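Local coordinates for Low molecular weight protein-tyrosine-phosphatase ptpA (PDB 3ROF), which hydrolyses phosphotyrosine in proteins to tyrosine and phosphate and is probably secreted to counteract host defences during infection, at residues M27-R30 / L31-R34; E57-Q60 / K61-K65; D82-D85 / Y86-A89; S93-D96 / N97-I101; Q108-K111 / L112-S116. All blocks are in the same frame, centred on the assembly; numbering follows the deposited sequence. Where two conformers were deposited one is given.

Contact 1: residues M27-R30 / L31-R34; sequences MRQR and LKDR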
loop_
_atom_site.group_PDB
_atom_site.type_symbol
_atom_site.label_atom_id
_atom_site.label_comp_id
_atom_site.label_asym_id
_atom_site.label_seq_id
_atom_site.Cartn_x
_atom_site.Cartn_y
_atom_site.Cartn_z
ATOM N N MET A 27 5.609 1.441 5.763
ATOM C CA MET A 27 4.895 2.644 6.160
ATOM C C MET A 27 4.575 2.646 7.654
ATOM O O MET A 27 4.799 3.648 8.351
ATOM C CB MET A 27 3.601 2.750 5.338
ATOM C CG MET A 27 2.757 3.982 5.590
ATOM S SD MET A 27 3.493 5.408 4.788
ATOM C CE MET A 27 2.096 6.544 4.859
ATOM N N ARG A 28 4.070 1.500 8.149
ATOM C CA ARG A 28 3.758 1.421 9.576
ATOM C C ARG A 28 4.998 1.674 10.429
ATOM O O ARG A 28 4.951 2.429 11.417
ATOM C CB ARG A 28 3.158 0.053 9.905
ATOM C CG ARG A 28 2.885 -0.129 11.388
ATOM C CD ARG A 28 2.163 -1.458 11.676
ATOM N NE ARG A 28 0.834 -1.431 11.080
ATOM C CZ ARG A 28 0.418 -2.182 10.064
ATOM N NH1 ARG A 28 1.142 -3.181 9.608
ATOM N NH2 ARG A 28 -0.752 -1.922 9.522
ATOM N N GLN A 29 6.118 1.054 10.076
ATOM C CA GLN A 29 7.323 1.249 10.853
ATOM C C GLN A 29 7.830 2.682 10.731
ATOM O O GLN A 29 8.325 3.244 11.702
ATOM C CB GLN A 29 8.392 0.242 10.426
ATOM C CG GLN A 29 9.646 0.357 11.274
ATOM C CD GLN A 29 9.399 -0.047 12.735
ATOM O OE1 GLN A 29 8.726 -1.036 13.045
ATOM N NE2 GLN A 29 9.983 0.722 13.646
ATOM N N ARG A 30 7.727 3.265 9.534
ATOM C CA ARG A 30 8.222 4.608 9.321
ATOM C C ARG A 30 7.423 5.593 10.189
ATOM O O ARG A 30 8.023 6.520 10.767
ATOM C CB ARG A 30 8.156 4.982 7.831
ATOM C CG ARG A 30 8.817 6.323 7.560
ATOM C CD ARG A 30 10.252 6.305 8.013
ATOM N NE ARG A 30 11.002 7.460 7.545
ATOM C CZ ARG A 30 12.307 7.562 7.735
ATOM N NH1 ARG A 30 12.935 6.647 8.453
ATOM N NH2 ARG A 30 12.962 8.585 7.216
ATOM N N LEU A 31 6.105 5.433 10.222
ATOM C CA LEU A 31 5.299 6.308 11.045
ATOM C C LEU A 31 5.682 6.188 12.515
ATOM O O LEU A 31 5.750 7.179 13.243
ATOM C CB LEU A 31 3.835 5.942 10.879
ATOM C CG LEU A 31 3.241 6.287 9.519
ATOM C CD1 LEU A 31 1.971 5.513 9.198
ATOM C CD2 LEU A 31 2.991 7.799 9.381
ATOM N N LYS A 32 5.939 4.964 12.973
ATOM C CA LYS A 32 6.388 4.748 14.335
ATOM C C LYS A 32 7.704 5.494 14.593
ATOM O O LYS A 32 7.865 6.212 15.586
ATOM C CB LYS A 32 6.543 3.253 14.576
ATOM C CG LYS A 32 6.908 2.890 15.969
ATOM C CD LYS A 32 7.071 1.383 16.138
ATOM C CE LYS A 32 7.422 1.036 17.588
ATOM N NZ LYS A 32 7.550 -0.435 17.797
ATOM N N ASP A 33 8.648 5.332 13.683
ATOM C CA ASP A 33 9.970 5.943 13.817
ATOM C C ASP A 33 9.924 7.479 13.753
ATOM O O ASP A 33 10.791 8.141 14.344
ATOM C CB ASP A 33 10.940 5.397 12.757
ATOM C CG ASP A 33 11.309 3.942 12.999
ATOM O OD1 ASP A 33 11.053 3.429 14.111
ATOM O OD2 ASP A 33 11.845 3.286 12.071
ATOM N N ARG A 34 8.944 8.026 13.041
ATOM C CA ARG A 34 8.722 9.471 12.938
ATOM C C ARG A 34 7.778 9.985 14.005
ATOM O O ARG A 34 7.478 11.179 14.056
ATOM C CB ARG A 34 8.207 9.864 11.552
ATOM C CG ARG A 34 9.273 9.704 10.470
ATOM C CD ARG A 34 8.801 10.085 9.105
ATOM N NE ARG A 34 8.403 11.475 9.089
ATOM C CZ ARG A 34 8.002 12.123 8.005
ATOM N NH1 ARG A 34 7.975 11.540 6.829
ATOM N NH2 ARG A 34 7.594 13.391 8.101
HETATM O O HOH W 1 9.196 -2.379 15.557
HETATM O O HOH W 2 10.356 0.254 16.738
HETATM O O HOH W 3 11.897 3.947 9.427
#

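Contact 2: residues E57-Q60 / K61-K65; sequences EGTQ and KILNK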
loop_
_atom_site.group_PDB
_atom_site.type_symbol
_atom_site.label_atom_id
_atom_site.label_comp_id
_atom_site.label_asym_id
_atom_site.label_seq_id
_atom_site.Cartn_x
_atom_site.Cartn_y
_atom_site.Cartn_z
ATOM N N GLU A 57 7.114 -15.066 0.245
ATOM C CA GLU A 57 8.457 -15.262 0.766
ATOM C C GLU A 57 9.373 -14.101 0.452
ATOM O O GLU A 57 10.155 -13.688 1.323
ATOM C CB GLU A 57 9.034 -16.580 0.212
ATOM C CG GLU A 57 10.491 -16.776 0.447
ATOM C CD GLU A 57 11.017 -18.126 -0.005
ATOM O OE1 GLU A 57 10.289 -19.138 0.099
ATOM O OE2 GLU A 57 12.190 -18.165 -0.413
ATOM N N GLY A 58 9.358 -13.589 -0.768
ATOM C CA GLY A 58 10.271 -12.495 -1.110
ATOM C C GLY A 58 10.041 -11.233 -0.299
ATOM O O GLY A 58 10.996 -10.515 0.015
ATOM N N THR A 59 8.768 -10.937 0.011
ATOM C CA THR A 59 8.448 -9.774 0.834
ATOM C C THR A 59 8.833 -10.045 2.278
ATOM O O THR A 59 9.435 -9.194 2.931
ATOM C CB THR A 59 6.986 -9.382 0.686
ATOM O OG1 THR A 59 6.860 -8.805 -0.619
ATOM C CG2 THR A 59 6.551 -8.412 1.758
ATOM N N GLN A 60 8.552 -11.242 2.799
ATOM C CA GLN A 60 8.976 -11.551 4.159
ATOM C C GLN A 60 10.494 -11.439 4.288
ATOM O O GLN A 60 10.988 -10.909 5.283
ATOM C CB GLN A 60 8.536 -12.966 4.547
ATOM C CG GLN A 60 7.037 -13.133 4.607
ATOM C CD GLN A 60 6.606 -14.417 5.275
ATOM O OE1 GLN A 60 7.233 -14.864 6.237
ATOM N NE2 GLN A 60 5.548 -15.035 4.748
ATOM N N LYS A 61 11.238 -11.925 3.290
ATOM C CA LYS A 61 12.677 -11.884 3.391
ATOM C C LYS A 61 13.198 -10.446 3.430
ATOM O O LYS A 61 14.108 -10.146 4.205
ATOM C CB LYS A 61 13.325 -12.637 2.230
ATOM C CG LYS A 61 13.238 -14.134 2.374
ATOM C CD LYS A 61 13.796 -14.849 1.126
ATOM C CE LYS A 61 13.892 -16.347 1.330
ATOM N NZ LYS A 61 14.571 -16.962 0.153
ATOM N N ILE A 62 12.668 -9.568 2.579
ATOM C CA ILE A 62 13.103 -8.163 2.562
ATOM C C ILE A 62 12.764 -7.499 3.864
ATOM O O ILE A 62 13.593 -6.763 4.402
ATOM C CB ILE A 62 12.316 -7.352 1.473
ATOM C CG1 ILE A 62 12.834 -7.671 0.096
ATOM C CG2 ILE A 62 12.385 -5.823 1.731
ATOM C CD1 ILE A 62 14.175 -7.025 -0.204
ATOM N N LEU A 63 11.556 -7.730 4.371
ATOM C CA LEU A 63 11.186 -7.103 5.620
ATOM C C LEU A 63 12.043 -7.626 6.781
ATOM O O LEU A 63 12.506 -6.851 7.627
ATOM C CB LEU A 63 9.699 -7.305 5.880
ATOM C CG LEU A 63 8.767 -6.619 4.865
ATOM C CD1 LEU A 63 7.335 -7.006 5.190
ATOM C CD2 LEU A 63 8.959 -5.099 4.819
ATOM N N ASN A 64 12.277 -8.929 6.819
ATOM C CA ASN A 64 13.126 -9.492 7.876
ATOM C C ASN A 64 14.541 -8.908 7.805
ATOM O O ASN A 64 15.146 -8.603 8.819
ATOM C CB ASN A 64 13.205 -11.007 7.745
ATOM C CG ASN A 64 11.910 -11.713 8.164
ATOM O OD1 ASN A 64 11.091 -11.145 8.891
ATOM N ND2 ASN A 64 11.735 -12.951 7.724
ATOM N N LYS A 65 15.071 -8.748 6.597
ATOM C CA LYS A 65 16.447 -8.294 6.386
ATOM C C LYS A 65 16.624 -6.911 6.983
ATOM O O LYS A 65 17.686 -6.564 7.456
ATOM C CB LYS A 65 16.750 -8.218 4.882
ATOM C CG LYS A 65 18.096 -7.622 4.545
ATOM C CD LYS A 65 18.345 -7.664 3.044
ATOM C CE LYS A 65 19.725 -7.114 2.696
ATOM N NZ LYS A 65 20.102 -7.389 1.281
HETATM O O HOH W 4 9.390 -14.702 7.978
#

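Contact 3: residues D82-D85 / Y86-A89; sequences DDFD and YIVA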
loop_
_atom_site.group_PDB
_atom_site.type_symbol
_atom_site.label_atom_id
_atom_site.label_comp_id
_atom_site.label_asym_id
_atom_site.label_seq_id
_atom_site.Cartn_x
_atom_site.Cartn_y
_atom_site.Cartn_z
ATOM N N ASP A 82 -15.117 -1.412 -0.261
ATOM C CA ASP A 82 -13.934 -0.925 0.450
ATOM C C ASP A 82 -13.620 0.512 0.048
ATOM O O ASP A 82 -13.702 0.894 -1.128
ATOM C CB ASP A 82 -12.714 -1.815 0.150
ATOM C CG ASP A 82 -12.427 -2.814 1.226
ATOM O OD1 ASP A 82 -12.978 -2.705 2.351
ATOM O OD2 ASP A 82 -11.644 -3.731 0.969
ATOM N N ASP A 83 -13.189 1.283 1.037
ATOM C CA ASP A 83 -12.834 2.684 0.854
ATOM C C ASP A 83 -11.976 3.098 2.051
ATOM O O ASP A 83 -12.104 2.538 3.140
ATOM C CB ASP A 83 -14.105 3.535 0.803
ATOM C CG ASP A 83 -13.924 4.854 0.068
ATOM O OD1 ASP A 83 -12.778 5.264 -0.242
ATOM O OD2 ASP A 83 -14.967 5.486 -0.218
ATOM N N PHE A 84 -11.104 4.067 1.832
ATOM C CA PHE A 84 -10.162 4.533 2.814
ATOM C C PHE A 84 -9.927 6.011 2.511
ATOM O O PHE A 84 -10.212 6.476 1.406
ATOM C CB PHE A 84 -8.825 3.784 2.684
ATOM C CG PHE A 84 -8.968 2.289 2.750
ATOM C CD1 PHE A 84 -8.853 1.641 3.934
ATOM C CD2 PHE A 84 -9.212 1.534 1.593
ATOM C CE1 PHE A 84 -8.995 0.258 4.002
ATOM C CE2 PHE A 84 -9.361 0.186 1.659
ATOM C CZ PHE A 84 -9.246 -0.457 2.853
ATOM N N ASP A 85 -9.382 6.757 3.454
ATOM C CA ASP A 85 -9.096 8.161 3.181
ATOM C C ASP A 85 -8.104 8.331 2.023
ATOM O O ASP A 85 -8.254 9.252 1.194
ATOM C CB ASP A 85 -8.555 8.858 4.417
ATOM C CG ASP A 85 -9.556 8.842 5.543
ATOM O OD1 ASP A 85 -10.626 9.434 5.366
ATOM O OD2 ASP A 85 -9.332 8.171 6.564
ATOM N N TYR A 86 -7.091 7.459 1.989
ATOM C CA TYR A 86 -6.075 7.478 0.950
ATOM C C TYR A 86 -5.891 6.068 0.457
ATOM O O TYR A 86 -5.774 5.158 1.275
ATOM C CB TYR A 86 -4.744 8.005 1.478
ATOM C CG TYR A 86 -4.889 9.397 2.047
ATOM C CD1 TYR A 86 -4.760 10.526 1.238
ATOM C CD2 TYR A 86 -5.222 9.582 3.389
ATOM C CE1 TYR A 86 -4.992 11.806 1.757
ATOM C CE2 TYR A 86 -5.432 10.845 3.904
ATOM C CZ TYR A 86 -5.294 11.935 3.084
ATOM O OH TYR A 86 -5.506 13.191 3.609
ATOM N N ILE A 87 -5.907 5.894 -0.852
ATOM C CA ILE A 87 -5.714 4.576 -1.489
ATOM C C ILE A 87 -4.514 4.727 -2.418
ATOM O O ILE A 87 -4.520 5.590 -3.308
ATOM C CB ILE A 87 -6.975 4.112 -2.267
ATOM C CG1 ILE A 87 -8.194 4.098 -1.337
ATOM C CG2 ILE A 87 -6.739 2.756 -2.860
ATOM C CD1 ILE A 87 -9.436 3.792 -2.027
ATOM N N VAL A 88 -3.497 3.898 -2.224
ATOM C CA VAL A 88 -2.254 4.038 -2.938
ATOM C C VAL A 88 -2.012 2.722 -3.698
ATOM O O VAL A 88 -1.643 1.695 -3.110
ATOM C CB VAL A 88 -1.086 4.359 -2.000
ATOM C CG1 VAL A 88 0.221 4.487 -2.812
ATOM C CG2 VAL A 88 -1.389 5.649 -1.223
ATOM N N ALA A 89 -2.240 2.790 -5.001
ATOM C CA ALA A 89 -2.150 1.659 -5.908
ATOM C C ALA A 89 -0.720 1.488 -6.394
ATOM O O ALA A 89 0.027 2.453 -6.485
ATOM C CB ALA A 89 -3.052 1.919 -7.103
#

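Contact 4: residues S93-D96 / N97-I101; sequences SNVD and NIKSI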
loop_
_atom_site.group_PDB
_atom_site.type_symbol
_atom_site.label_atom_id
_atom_site.label_comp_id
_atom_site.label_asym_id
_atom_site.label_seq_id
_atom_site.Cartn_x
_atom_site.Cartn_y
_atom_site.Cartn_z
ATOM N N SER A 93 -3.098 -1.204 -13.688
ATOM C CA SER A 93 -4.175 -2.194 -13.603
ATOM C C SER A 93 -4.843 -2.136 -12.245
ATOM O O SER A 93 -6.046 -2.333 -12.138
ATOM C CB SER A 93 -3.661 -3.599 -13.921
ATOM O OG SER A 93 -2.833 -4.155 -12.890
ATOM N N ASN A 94 -4.059 -1.879 -11.203
ATOM C CA ASN A 94 -4.642 -1.751 -9.891
ATOM C C ASN A 94 -5.621 -0.553 -9.806
ATOM O O ASN A 94 -6.741 -0.691 -9.273
ATOM C CB ASN A 94 -3.558 -1.558 -8.826
ATOM C CG ASN A 94 -2.478 -2.621 -8.779
ATOM O OD1 ASN A 94 -1.361 -2.281 -8.365
ATOM N ND2 ASN A 94 -2.786 -3.874 -9.081
ATOM N N VAL A 95 -5.208 0.601 -10.337
ATOM C CA VAL A 95 -6.068 1.792 -10.388
ATOM C C VAL A 95 -7.369 1.440 -11.104
ATOM O O VAL A 95 -8.482 1.697 -10.624
ATOM C CB VAL A 95 -5.355 2.948 -11.085
ATOM C CG1 VAL A 95 -6.355 4.084 -11.375
ATOM C CG2 VAL A 95 -4.189 3.449 -10.228
ATOM N N ASP A 96 -7.231 0.849 -12.281
ATOM C CA ASP A 96 -8.406 0.557 -13.103
ATOM C C ASP A 96 -9.341 -0.388 -12.361
ATOM O O ASP A 96 -10.595 -0.223 -12.357
ATOM C CB ASP A 96 -8.009 -0.078 -14.436
ATOM C CG ASP A 96 -7.182 0.837 -15.335
ATOM O OD1 ASP A 96 -7.201 2.062 -15.125
ATOM O OD2 ASP A 96 -6.517 0.310 -16.267
ATOM N N ASN A 97 -8.776 -1.454 -11.797
ATOM C CA ASN A 97 -9.608 -2.472 -11.159
ATOM C C ASN A 97 -10.274 -1.922 -9.875
ATOM O O ASN A 97 -11.428 -2.243 -9.594
ATOM C CB ASN A 97 -8.811 -3.741 -10.822
ATOM C CG ASN A 97 -8.224 -4.481 -12.043
ATOM O OD1 ASN A 97 -7.347 -5.323 -11.854
ATOM N ND2 ASN A 97 -8.644 -4.155 -13.249
ATOM N N ILE A 98 -9.552 -1.123 -9.087
ATOM C CA ILE A 98 -10.149 -0.466 -7.922
ATOM C C ILE A 98 -11.396 0.304 -8.356
ATOM O O ILE A 98 -12.441 0.222 -7.692
ATOM C CB ILE A 98 -9.142 0.469 -7.260
ATOM C CG1 ILE A 98 -8.072 -0.351 -6.546
ATOM C CG2 ILE A 98 -9.832 1.394 -6.289
ATOM C CD1 ILE A 98 -6.835 0.456 -6.181
ATOM N N LYS A 99 -11.287 1.117 -9.400
ATOM C CA LYS A 99 -12.391 1.981 -9.788
ATOM C C LYS A 99 -13.563 1.181 -10.335
ATOM O O LYS A 99 -14.712 1.583 -10.180
ATOM C CB LYS A 99 -11.953 3.028 -10.806
ATOM C CG LYS A 99 -10.938 4.008 -10.258
ATOM C CD LYS A 99 -10.686 5.161 -11.217
ATOM C CE LYS A 99 -9.843 4.757 -12.413
ATOM N NZ LYS A 99 -9.542 5.925 -13.298
ATOM N N SER A 100 -13.282 0.048 -10.967
ATOM C CA SER A 100 -14.346 -0.854 -11.433
ATOM C C SER A 100 -15.049 -1.579 -10.285
ATOM O O SER A 100 -16.263 -1.766 -10.299
ATOM C CB SER A 100 -13.762 -1.898 -12.377
ATOM O OG SER A 100 -13.283 -1.302 -13.557
ATOM N N ILE A 101 -14.257 -2.016 -9.299
ATOM C CA ILE A 101 -14.790 -2.731 -8.135
ATOM C C ILE A 101 -15.652 -1.810 -7.268
ATOM O O ILE A 101 -16.737 -2.203 -6.840
ATOM C CB ILE A 101 -13.678 -3.407 -7.300
ATOM C CG1 ILE A 101 -13.003 -4.532 -8.096
ATOM C CG2 ILE A 101 -14.239 -3.927 -5.989
ATOM C CD1 ILE A 101 -11.644 -4.900 -7.536
HETATM O O HOH W 5 -5.297 -4.926 -9.968
#

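Contact 5: residues Q108-K111 / L112-S116; sequences QLFK and LLEFS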
loop_
_atom_site.group_PDB
_atom_site.type_symbol
_atom_site.label_atom_id
_atom_site.label_comp_id
_atom_site.label_asym_id
_atom_site.label_seq_id
_atom_site.Cartn_x
_atom_site.Cartn_y
_atom_site.Cartn_z
ATOM N N GLN A 108 -9.083 9.446 -1.677
ATOM C CA GLN A 108 -8.150 9.920 -2.701
ATOM C C GLN A 108 -7.312 8.748 -3.191
ATOM O O GLN A 108 -6.647 8.086 -2.407
ATOM C CB GLN A 108 -7.248 10.972 -2.110
ATOM C CG GLN A 108 -8.040 12.190 -1.660
ATOM C CD GLN A 108 -7.187 13.190 -0.975
ATOM O OE1 GLN A 108 -6.189 13.621 -1.539
ATOM N NE2 GLN A 108 -7.555 13.581 0.236
ATOM N N LEU A 109 -7.312 8.562 -4.499
ATOM C CA LEU A 109 -6.626 7.429 -5.124
ATOM C C LEU A 109 -5.401 7.927 -5.885
ATOM O O LEU A 109 -5.504 8.801 -6.748
ATOM C CB LEU A 109 -7.605 6.739 -6.068
ATOM C CG LEU A 109 -7.085 5.569 -6.914
ATOM C CD1 LEU A 109 -6.531 4.451 -6.075
ATOM C CD2 LEU A 109 -8.186 5.075 -7.799
ATOM N N PHE A 110 -4.244 7.356 -5.567
ATOM C CA PHE A 110 -2.947 7.719 -6.165
ATOM C C PHE A 110 -2.236 6.440 -6.552
ATOM O O PHE A 110 -2.558 5.379 -6.032
ATOM C CB PHE A 110 -2.063 8.434 -5.158
ATOM C CG PHE A 110 -2.621 9.705 -4.668
ATOM C CD1 PHE A 110 -2.521 10.845 -5.442
ATOM C CD2 PHE A 110 -3.176 9.828 -3.417
ATOM C CE1 PHE A 110 -3.008 12.063 -4.990
ATOM C CE2 PHE A 110 -3.680 11.072 -2.961
ATOM C CZ PHE A 110 -3.579 12.162 -3.754
ATOM N N LYS A 111 -1.209 6.552 -7.398
ATOM C CA LYS A 111 -0.178 5.527 -7.534
ATOM C C LYS A 111 0.978 5.869 -6.611
ATOM O O LYS A 111 1.318 7.024 -6.433
ATOM C CB LYS A 111 0.324 5.432 -8.965
ATOM C CG LYS A 111 -0.680 4.860 -9.918
ATOM C CD LYS A 111 -0.030 4.802 -11.369
ATOM C CE LYS A 111 -0.958 4.312 -12.443
ATOM N NZ LYS A 111 -0.207 4.396 -13.710
ATOM N N LEU A 112 1.602 4.830 -6.049
ATOM C CA LEU A 112 2.736 4.981 -5.152
ATOM C C LEU A 112 3.774 5.927 -5.718
ATOM O O LEU A 112 4.298 6.809 -4.996
ATOM C CB LEU A 112 3.358 3.637 -4.872
ATOM C CG LEU A 112 4.576 3.657 -3.932
ATOM C CD1 LEU A 112 4.170 3.910 -2.514
ATOM C CD2 LEU A 112 5.362 2.362 -4.015
ATOM N N LEU A 113 4.148 5.736 -6.984
ATOM C CA LEU A 113 5.294 6.465 -7.536
ATOM C C LEU A 113 4.977 7.919 -7.893
ATOM O O LEU A 113 5.886 8.656 -8.292
ATOM C CB LEU A 113 5.913 5.671 -8.688
ATOM C CG LEU A 113 6.581 4.362 -8.226
ATOM C CD1 LEU A 113 7.056 3.592 -9.460
ATOM C CD2 LEU A 113 7.769 4.599 -7.290
ATOM N N GLU A 114 3.727 8.343 -7.711
ATOM C CA GLU A 114 3.428 9.771 -7.782
ATOM C C GLU A 114 4.150 10.548 -6.666
ATOM O O GLU A 114 4.373 11.756 -6.806
ATOM C CB GLU A 114 1.931 10.042 -7.694
ATOM C CG GLU A 114 1.171 9.560 -8.863
ATOM C CD GLU A 114 -0.255 10.002 -8.792
ATOM O OE1 GLU A 114 -0.528 11.213 -9.018
ATOM O OE2 GLU A 114 -1.118 9.188 -8.480
ATOM N N PHE A 115 4.562 9.838 -5.620
ATOM C CA PHE A 115 5.274 10.413 -4.481
ATOM C C PHE A 115 6.789 10.217 -4.592
ATOM O O PHE A 115 7.493 10.448 -3.623
ATOM C CB PHE A 115 4.733 9.822 -3.203
ATOM C CG PHE A 115 3.272 10.165 -2.992
ATOM C CD1 PHE A 115 2.906 11.376 -2.407
ATOM C CD2 PHE A 115 2.262 9.285 -3.401
ATOM C CE1 PHE A 115 1.562 11.687 -2.257
ATOM C CE2 PHE A 115 0.934 9.593 -3.269
ATOM C CZ PHE A 115 0.580 10.803 -2.700
ATOM N N SER A 116 7.266 9.850 -5.778
ATOM C CA SER A 116 8.642 9.507 -5.994
ATOM C C SER A 116 9.242 10.319 -7.137
ATOM O O SER A 116 8.576 10.622 -8.136
ATOM C CB SER A 116 8.764 8.017 -6.327
ATOM O OG SER A 116 10.089 7.654 -6.637
HETATM O O HOH W 6 -3.841 9.975 -9.056
#

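Contact 1: residues M27-R30 / L31-R34
On the packed side of the last turns of helix 19-33, Leu31 lies one turn after Met27 and meets it both through the backbone and through the side chain. Leu31 N donates to Met27 O at 2.9 Å, and CD1 of Leu31 also touches CG of Met27 at 4.0 Å. In the conformer given, Met27 CG is anti to the backbone nitrogen (chi1 -178°) and beside the carbonyl carbon, which carries it toward that leucine methyl. Both residues are buried: Met27 packs on Ile147 of helix 132-153 and on Val41, while Leu31 covers Ile39 and Val41 of strand 39-45. This is the helix of the crossover in the beta-alpha-beta unit formed by strand 7-13, helix 19-33 and strand 39-45.

The flank turned to helix 132-153 carries two arginines. Arg30 and Arg34 meet through carbon, CD of Arg34 lying 3.8 Å from NE of Arg30, with their guanidinium planes almost perpendicular. Both touch Ile147, and their charges are answered by the same helix: Arg30 pairs with Asp144, and Arg34 with Asp144 and Asp148.

The looser side is polar and watery. NE2 of Gln29 donates to OD1 of Asp33 at 2.9 Å; the bond is bent (138°), and although Asp33 OD1 lies near the amide plane, NE2 approaches from above the carboxylate plane. One water accepts from Arg30 NH1 at 3.1 Å and donates to Asp33 OD2 at 2.7 Å. Two further waters bind the Gln29 amide; their weak bonds to Lys32 NZ hold for one conformer of the lysine and are doubtful.

Contact 2: residues E57-Q60 / K61-K65
Helix 57-65 is a short amphipathic helix whose exposed side carries charged and amide pairs and whose buried side carries Thr59 and Leu63; at its start Glu57 reaches Lys61 in a salt bridge. OE2 of Glu57 lies 2.7 Å from Lys61 NZ, which comes to it on the anti side of the carboxylate and 25° out of its plane. The two chains run side by side in the same direction, so that CG of Glu57 also rests 3.5 Å from CE of Lys61. Both chains are extended beyond CG; Glu57 leaves anti to its backbone nitrogen (chi1 169°), toward the next turn, where the lysine starts.

The buried side of the same helix faces helices 19-33 and 132-153. Here CG2 of Thr59 touches CD1 of Leu63 at 3.8 Å, and the pair packs on Met22, with Phe132 also against Thr59. The hydroxyl of Thr59 is hydrogen-bonded to the carbonyl oxygen of Cys18, just before Arg19, the probable active-site arginine, whose side chain is about 7 Å from that of Thr59.

Gln60 and Asn64 are joined through water, which donates to Gln60 OE1 at 2.8 Å and accepts from Asn64 ND2 at 2.9 Å. NE2 of Gln60 bonds to the carbonyl oxygen of Pro55.

Contact 3: residues D82-D85 / Y86-A89
OD1 of Asp83 is gripped by two backbone amides, its own neighbour Phe84 N at 2.9 Å, in a weak, bent bond (129°), and that of Gly107; across the contact the same oxygen lies 4.1 Å from CD1 of Ile87. The other carboxylate oxygen, OD2, accepts from Lys106 N, so the group is tied to the turn that leads into strand 108-111.

Between the approach 82-85 and strand 86-89 the side-chain contact is mainly apolar. CG1 of Ile87 comes to the edge of the Phe84 ring, near its plane, 4.0 Å from Phe84 CD2, and the two side chains cross at about a right angle. Ile87 CG1 stands beside the backbone nitrogen (chi1 -56°), which swings it back toward the preceding residues. Tyr86 turns the other way: its ring lies against the peptide that joins it to Asp85, with Asp85 O over one face, 3.5 Å from Tyr86 CG, a closeness partly built in by the covalent link. The tyrosine hydroxyl is hydrogen-bonded to Asp153.

Strand 86-89 is an inner strand of the parallel sheet, between 7-13 and 108-111, and the chain enters it here. OD2 of Asp85 accepts from Asp8 N on one neighbour, while Asp83 serves the approach to the other. No hydrogen bond crosses between the two segments; Asp83, through both oxygens, and Asp85, through OD2, accept from backbone amides, which would probably help to stabilise their negative charge.

Contact 4: residues S93-D96 / N97-I101
Lys99 curls back along helix 92-101 over Val95, four residues earlier. Its CB is 3.7 Å from Val95 O, and CG comes closer to that oxygen, at 3.4 Å; CD continues past it. A bend at chi3 (-74°) then brings CE down on CG1 of Val95 at 3.7 Å, with NZ just beyond that methyl at 4.2 Å. The two side chains thus run side by side in the same direction, the aliphatic part of the lysine lying along the valine. NZ of Lys99 stays 4.9 Å from OD1 of Asp96, too far for contact; that oxygen is hydrogen-bonded to Gln92.

Away from this pair, a water accepts from Asn94 ND2 at 2.9 Å and donates to Asn97 OD1 at 2.8 Å, joining two buried amides through one molecule. The side chain of Asn94 is about 4 Å from those of Cys13 and Arg19, the probable nucleophile and active-site arginine, and its OD1 has a weak hydrogen bond from Met90 N.

In the beta-alpha-beta unit of strand 86-89, helix 92-101 and strand 108-111, Ile98 packs on Ile87 and Leu109, and Val95 on Ala89, Leu109 and Lys111, which sets the helix against both neighbouring parallel strands.

Contact 5: residues Q108-K111 / L112-S116
The Phe110 ring takes the edge of Phe115 on one face, in a T-shaped stack with centroids 5.2 Å apart and planes at 75°, where strand 108-111, an outermost strand of the parallel sheet, passes into the 3-10 turn 112-114. CZ of Phe115 is the atom over that face, offset toward the rim, while OE2 of Glu114 sits at the edge of the Phe110 ring, near its plane. Phe115 in turn has CB and CD2 of Phe110 and Leu112 O at its own edge, with CE2 of Phe115 3.7 Å from Phe110 CB.

The turn is closed by Glu114 N donating to Lys111 O at 3.0 Å. Phe115 packs on Leu146 of helix 132-153, and Phe110 also meets the ring of Tyr149 on that helix. NZ of Lys111 is held by Asp122 and Gln92.

Glu114 folds back over the strand end. Its CG lies beside the backbone nitrogen (chi1 -68°), directing the carboxylate back to the last residues of the strand. OE2 of Glu114 accepts from Lys111 N at 2.9 Å through its anti lone pair, in a fairly straight bond (161°), and a water donates to Glu114 OE2 at 2.9 Å and to Leu109 O at 3.1 Å.

Contacts 3, 4 and 5 adjoin one another: strands 86-89 and 108-111 are neighbours in the sheet, joined by probable hydrogen bonds such as Ala89 N to Phe110 O, and helix 92-101 lies against both. Contacts 3 and 5 are centred nearest the chain's centre, about 9 and 10 Å from it; contacts 1, 4 and 2 lie farther out, at about 13, 15 and 16 Å. Contacts 1 and 2 have an apolar inner and a polar outer side, whereas contact 4 also buries two asparagines. A salt bridge joins the two segments themselves only in contact 2. Contact 3, where strand 86-89 begins, and contact 5, where strand 108-111 ends, rely on rings and on carboxylates accepting from backbone amides.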